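Local coordinates for protein MstE (Scytonema sp. PCC 10023, PDB 6SBF) that belongs to the class II terpene cyclases and probably cyclises linear isoprenoid chains into the complex scaffolds of merosterols, at residues W172-C178 with W207-W212; Q204-E208 with T219-A223. The protein carries 1 engineered substitution. All blocks are in the same frame, centred on the assembly; numbering follows the deposited sequence.

Contact 1 (W172-C178 with W207-W212); sequences WCGAHTC and WEGYWW
The imidazole of His176 lies between two neighbours: Tyr210 stacks on one face, ring centroids 4.0 Å apart and planes at 26°, while Gly174 O sits over the centre of the opposite face. The stack is offset, but His176 NE2 still stands over the middle of the phenol ring. Tyr210 gets there because its CG is anti to the backbone N (chi1 -173°). Its CD2 in turn lies over the centre of the Trp211 ring system, and Trp211 meets His176 edge to face at 74°, NE1 coming nearest to His176 ND1 at 3.7 Å. Trp172 finishes the aromatic cluster: Trp211 CH2 rests over one face, offset toward the rim and 3.6 Å from Trp172 CD1, while Tyr210 OH comes in at the edge, in plane. Beside the cluster, the Cys178 sulfur takes two backbone N-H groups: Tyr210 N to Cys178 SG is 3.3 Å and nearly straight, and Trp211 N to Cys178 SG is weak at 3.6 Å. Cys178 CB meets the edge of Trp212. Outside partners hold the polar ends: Thr149 OG1 bonds both His176 ND1 and Trp211 NE1, Gly171 O bonds His176 NE2, so both imidazole nitrogens are held, Pro314 O takes Trp172 NE1 and Asp318 O takes Tyr210 OH. The cluster thus sits at the start of helix 177-183, with helix 152-158 against Trp172 and strand 311-313 bonded to Tyr210 and Trp211 through Arg312.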
loop_
_atom_site.group_PDB
_atom_site.type_symbol
_atom_site.label_atom_id
_atom_site.label_comp_id
_atom_site.label_asym_id
_atom_site.label_seq_id
_atom_site.Cartn_x
_atom_site.Cartn_y
_atom_site.Cartn_z
ATOM N N TRP A 172 1.342 11.637 -14.518
ATOM C CA TRP A 172 2.161 10.522 -14.007
ATOM C C TRP A 172 3.470 11.001 -13.367
ATOM O O TRP A 172 4.064 10.210 -12.611
ATOM C CB TRP A 172 2.470 9.589 -15.158
ATOM C CG TRP A 172 1.320 8.779 -15.624
ATOM C CD1 TRP A 172 0.031 8.800 -15.179
ATOM C CD2 TRP A 172 1.354 7.851 -16.714
ATOM N NE1 TRP A 172 -0.724 7.920 -15.909
ATOM C CE2 TRP A 172 0.065 7.310 -16.835
ATOM C CE3 TRP A 172 2.372 7.403 -17.533
ATOM C CZ2 TRP A 172 -0.245 6.326 -17.758
ATOM C CZ3 TRP A 172 2.055 6.449 -18.462
ATOM C CH2 TRP A 172 0.769 5.926 -18.585
ATOM N N CYS A 173 3.925 12.214 -13.649
ATOM C CA CYS A 173 5.263 12.718 -13.247
ATOM C C CYS A 173 5.136 13.878 -12.257
ATOM O O CYS A 173 6.148 14.518 -11.967
ATOM C CB CYS A 173 6.125 13.081 -14.445
ATOM S SG CYS A 173 6.345 11.687 -15.563
ATOM N N GLY A 174 3.960 14.102 -11.723
ATOM C CA GLY A 174 3.761 15.077 -10.644
ATOM C C GLY A 174 3.883 14.438 -9.288
ATOM O O GLY A 174 3.830 13.211 -9.143
ATOM N N ALA A 175 3.893 15.283 -8.266
ATOM C CA ALA A 175 3.840 14.808 -6.883
ATOM C C ALA A 175 2.570 13.998 -6.670
ATOM O O ALA A 175 1.475 14.468 -7.057
ATOM C CB ALA A 175 3.946 15.944 -5.918
ATOM N N HIS A 176 2.681 12.877 -5.991
ATOM C CA HIS A 176 1.567 11.945 -5.712
ATOM C C HIS A 176 1.418 11.774 -4.209
ATOM O O HIS A 176 2.404 11.445 -3.538
ATOM C CB HIS A 176 1.828 10.608 -6.381
ATOM C CG HIS A 176 1.837 10.726 -7.855
ATOM N ND1 HIS A 176 2.690 10.017 -8.685
ATOM C CD2 HIS A 176 1.064 11.497 -8.671
ATOM C CE1 HIS A 176 2.415 10.346 -9.954
ATOM N NE2 HIS A 176 1.401 11.256 -9.982
ATOM N N THR A 177 0.233 11.946 -3.659
ATOM C CA THR A 177 0.090 11.895 -2.204
ATOM C C THR A 177 0.238 10.476 -1.673
ATOM O O THR A 177 0.806 10.285 -0.581
ATOM C CB THR A 177 -1.232 12.554 -1.843
ATOM O OG1 THR A 177 -1.276 13.884 -2.415
ATOM C CG2 THR A 177 -1.414 12.685 -0.356
ATOM N N CYS A 178 -0.236 9.488 -2.401
ATOM C CA CYS A 178 -0.144 8.071 -2.033
ATOM C C CYS A 178 1.354 7.668 -1.932
ATOM O O CYS A 178 1.776 7.046 -0.957
ATOM C CB CYS A 178 -0.887 7.194 -3.041
ATOM S SG CYS A 178 -0.533 7.547 -4.790
ATOM N N TRP A 207 -6.965 11.959 3.238
ATOM C CA TRP A 207 -6.154 12.266 2.055
ATOM C C TRP A 207 -6.713 11.443 0.900
ATOM O O TRP A 207 -7.415 10.441 1.126
ATOM C CB TRP A 207 -4.675 11.924 2.304
ATOM C CG TRP A 207 -3.962 12.904 3.187
ATOM C CD1 TRP A 207 -3.134 13.891 2.754
ATOM C CD2 TRP A 207 -3.942 12.956 4.630
ATOM N NE1 TRP A 207 -2.630 14.592 3.811
ATOM C CE2 TRP A 207 -3.095 14.025 4.979
ATOM C CE3 TRP A 207 -4.536 12.210 5.638
ATOM C CZ2 TRP A 207 -2.864 14.392 6.311
ATOM C CZ3 TRP A 207 -4.287 12.534 6.964
ATOM C CH2 TRP A 207 -3.469 13.622 7.282
ATOM N N GLU A 208 -6.385 11.907 -0.285
ATOM C CA GLU A 208 -6.716 11.234 -1.540
ATOM C C GLU A 208 -5.417 10.872 -2.257
ATOM O O GLU A 208 -4.512 11.706 -2.330
ATOM C CB GLU A 208 -7.581 12.138 -2.417
ATOM C CG GLU A 208 -8.883 12.597 -1.782
ATOM C CD GLU A 208 -9.677 13.565 -2.649
ATOM O OE1 GLU A 208 -9.102 14.101 -3.590
ATOM O OE2 GLU A 208 -10.806 13.858 -2.287
ATOM N N GLY A 209 -5.381 9.674 -2.797
ATOM C CA GLY A 209 -4.229 9.188 -3.548
ATOM C C GLY A 209 -4.349 9.417 -5.049
ATOM O O GLY A 209 -5.378 9.877 -5.557
ATOM N N TYR A 210 -3.306 9.081 -5.761
ATOM C CA TYR A 210 -3.231 9.196 -7.209
ATOM C C TYR A 210 -3.588 7.853 -7.848
ATOM O O TYR A 210 -4.607 7.770 -8.614
ATOM C CB TYR A 210 -1.848 9.695 -7.639
ATOM C CG TYR A 210 -1.799 9.996 -9.119
ATOM C CD1 TYR A 210 -2.254 11.214 -9.596
ATOM C CD2 TYR A 210 -1.344 9.061 -10.036
ATOM C CE1 TYR A 210 -2.231 11.487 -10.954
ATOM C CE2 TYR A 210 -1.328 9.323 -11.399
ATOM C CZ TYR A 210 -1.792 10.538 -11.849
ATOM O OH TYR A 210 -1.810 10.781 -13.194
ATOM N N TRP A 211 -2.845 6.801 -7.511
ATOM C CA TRP A 211 -2.992 5.495 -8.204
ATOM C C TRP A 211 -4.078 4.602 -7.615
ATOM O O TRP A 211 -4.355 3.551 -8.159
ATOM C CB TRP A 211 -1.665 4.762 -8.142
ATOM C CG TRP A 211 -0.522 5.441 -8.813
ATOM C CD1 TRP A 211 0.520 6.077 -8.201
ATOM C CD2 TRP A 211 -0.285 5.557 -10.223
ATOM N NE1 TRP A 211 1.384 6.595 -9.122
ATOM C CE2 TRP A 211 0.899 6.292 -10.388
ATOM C CE3 TRP A 211 -0.976 5.167 -11.380
ATOM C CZ2 TRP A 211 1.422 6.606 -11.630
ATOM C CZ3 TRP A 211 -0.451 5.479 -12.608
ATOM C CH2 TRP A 211 0.728 6.197 -12.755
ATOM N N TRP A 212 -4.639 4.933 -6.484
ATOM C CA TRP A 212 -5.572 4.061 -5.771
ATOM C C TRP A 212 -6.944 4.658 -5.703
ATOM O O TRP A 212 -7.093 5.855 -5.411
ATOM C CB TRP A 212 -5.074 3.813 -4.339
ATOM C CG TRP A 212 -3.729 3.154 -4.299
ATOM C CD1 TRP A 212 -2.546 3.805 -4.248
ATOM C CD2 TRP A 212 -3.422 1.770 -4.576
ATOM N NE1 TRP A 212 -1.518 2.944 -4.368
ATOM C CE2 TRP A 212 -2.033 1.680 -4.577
ATOM C CE3 TRP A 212 -4.187 0.635 -4.801
ATOM C CZ2 TRP A 212 -1.385 0.466 -4.764
ATOM C CZ3 TRP A 212 -3.558 -0.552 -5.060
ATOM C CH2 TRP A 212 -2.165 -0.644 -4.974
#

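Contact 2 (Q204-E208 with T219-A223); sequences QGNWE and TALTA
The one hydrogen bond joining 204-208 to 219-223 runs from Trp207 N to Thr219 OG1, 2.9 Å and close to straight at 167°. The same hydroxyl is bonded to His215 O one turn back in the helix, so it links the helix backbone to the loop. Within the loop, Asn206 ND2 reaches Trp207 O in a weak, bent bond, while Asn206 OD1 is held by Thr202 OG1. Trp207 NE1 is bonded to Leu197 O, which fixes the indole at its nitrogen. The apolar part of the contact is a CH-pi interaction. Thr222 puts its methyl over the six-membered ring of Trp207, CG2 lying 3.5 Å from the centroid and 18° off the ring normal. That methyl faces the indole because it is anti to the backbone N, which leaves OG1 beside its own backbone N, turned back along the helix and bonded to Thr218 O. Farther along the ring, Thr219 CG2 packs against Trp207 CE3 at 4.0 Å. With an alanine at Trp207, the Thr222 methyl and Leu197 O would probably lose their partner and a gap would open between loop and helix. The loop has Gln201, Gly205 and Trp207 in the spacing of the QW motif of squalene-hopene cyclases, and Gln201 NE2 bonds Gly205 O; in those enzymes the motif ties together outer helices of the alpha6-alpha6 barrel, and probably does so here.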
loop_
_atom_site.group_PDB
_atom_site.type_symbol
_atom_site.label_atom_id
_atom_site.label_comp_id
_atom_site.label_asym_id
_atom_site.label_seq_id
_atom_site.Cartn_x
_atom_site.Cartn_y
_atom_site.Cartn_z
ATOM N N GLN A 204 -12.337 17.106 5.231
ATOM C CA GLN A 204 -13.030 16.009 5.929
ATOM C C GLN A 204 -12.042 15.174 6.788
ATOM O O GLN A 204 -12.502 14.283 7.536
ATOM C CB GLN A 204 -13.791 15.112 4.971
ATOM C CG GLN A 204 -14.932 15.857 4.302
ATOM C CD GLN A 204 -14.473 16.692 3.141
ATOM O OE1 GLN A 204 -13.400 16.502 2.568
ATOM N NE2 GLN A 204 -15.354 17.572 2.699
ATOM N N GLY A 205 -10.745 15.452 6.693
ATOM C CA GLY A 205 -9.748 14.732 7.516
ATOM C C GLY A 205 -8.990 13.645 6.810
ATOM O O GLY A 205 -8.002 13.129 7.364
ATOM N N ASN A 206 -9.406 13.281 5.623
ATOM C CA ASN A 206 -8.711 12.243 4.846
ATOM C C ASN A 206 -7.702 12.850 3.878
ATOM O O ASN A 206 -7.641 14.044 3.667
ATOM C CB ASN A 206 -9.712 11.345 4.126
ATOM C CG ASN A 206 -10.451 12.057 2.992
ATOM O OD1 ASN A 206 -11.178 13.006 3.271
ATOM N ND2 ASN A 206 -10.216 11.615 1.756
ATOM N N TRP A 207 -6.965 11.959 3.238
ATOM C CA TRP A 207 -6.154 12.266 2.055
ATOM C C TRP A 207 -6.713 11.443 0.900
ATOM O O TRP A 207 -7.415 10.441 1.126
ATOM C CB TRP A 207 -4.675 11.924 2.304
ATOM C CG TRP A 207 -3.962 12.904 3.187
ATOM C CD1 TRP A 207 -3.134 13.891 2.754
ATOM C CD2 TRP A 207 -3.942 12.956 4.630
ATOM N NE1 TRP A 207 -2.630 14.592 3.811
ATOM C CE2 TRP A 207 -3.095 14.025 4.979
ATOM C CE3 TRP A 207 -4.536 12.210 5.638
ATOM C CZ2 TRP A 207 -2.864 14.392 6.311
ATOM C CZ3 TRP A 207 -4.287 12.534 6.964
ATOM C CH2 TRP A 207 -3.469 13.622 7.282
ATOM N N GLU A 208 -6.385 11.907 -0.285
ATOM C CA GLU A 208 -6.716 11.234 -1.540
ATOM C C GLU A 208 -5.417 10.872 -2.257
ATOM O O GLU A 208 -4.512 11.706 -2.330
ATOM C CB GLU A 208 -7.581 12.138 -2.417
ATOM C CG GLU A 208 -8.883 12.597 -1.782
ATOM C CD GLU A 208 -9.677 13.565 -2.649
ATOM O OE1 GLU A 208 -9.102 14.101 -3.590
ATOM O OE2 GLU A 208 -10.806 13.858 -2.287
ATOM N N THR A 219 -4.709 7.710 3.429
ATOM C CA THR A 219 -5.031 8.342 4.716
ATOM C C THR A 219 -4.277 7.604 5.835
ATOM O O THR A 219 -3.676 8.248 6.709
ATOM C CB THR A 219 -6.538 8.364 4.941
ATOM O OG1 THR A 219 -7.146 9.125 3.877
ATOM C CG2 THR A 219 -6.890 8.994 6.283
ATOM N N ALA A 220 -4.346 6.281 5.862
ATOM C CA ALA A 220 -3.649 5.504 6.928
ATOM C C ALA A 220 -2.148 5.773 6.833
ATOM O O ALA A 220 -1.513 6.030 7.854
ATOM C CB ALA A 220 -3.922 4.038 6.746
ATOM N N LEU A 221 -1.557 5.676 5.641
ATOM C CA LEU A 221 -0.106 5.846 5.528
ATOM C C LEU A 221 0.303 7.242 5.958
ATOM O O LEU A 221 1.343 7.430 6.585
ATOM C CB LEU A 221 0.340 5.543 4.110
ATOM C CG LEU A 221 0.374 4.066 3.729
ATOM C CD1 LEU A 221 0.549 3.904 2.267
ATOM C CD2 LEU A 221 1.442 3.304 4.516
ATOM N N THR A 222 -0.459 8.258 5.578
ATOM C CA THR A 222 -0.096 9.648 5.929
ATOM C C THR A 222 -0.197 9.839 7.443
ATOM O O THR A 222 0.748 10.401 8.061
ATOM C CB THR A 222 -0.949 10.668 5.181
ATOM O OG1 THR A 222 -0.821 10.504 3.760
ATOM C CG2 THR A 222 -0.492 12.051 5.560
ATOM N N ALA A 223 -1.308 9.417 8.033
ATOM C CA ALA A 223 -1.479 9.570 9.481
ATOM C C ALA A 223 -0.369 8.803 10.231
ATOM O O ALA A 223 0.127 9.291 11.271
ATOM C CB ALA A 223 -2.833 9.116 9.891
#

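The segments of contacts 1 and 2 overlap at Trp207 and Glu208, and Trp207 takes part in both contacts. Their centres lie about 12 Å apart, and 204-208 and 207-212 run along the one connection from helix 187-200 to helix 215-229. Contact 2 fastens the first half of that connection to the helix that follows it; contact 1 takes up the second half and packs it on the start of helix 177-183. Trp207 stands at the changeover: Thr177 of helix 177-183 and Thr222 of helix 215-229 both touch its indole. Thr222 also touches Ala181, so these two helices meet directly beside it. The structure is of the apo protein, and neither contact contains a bound ligand.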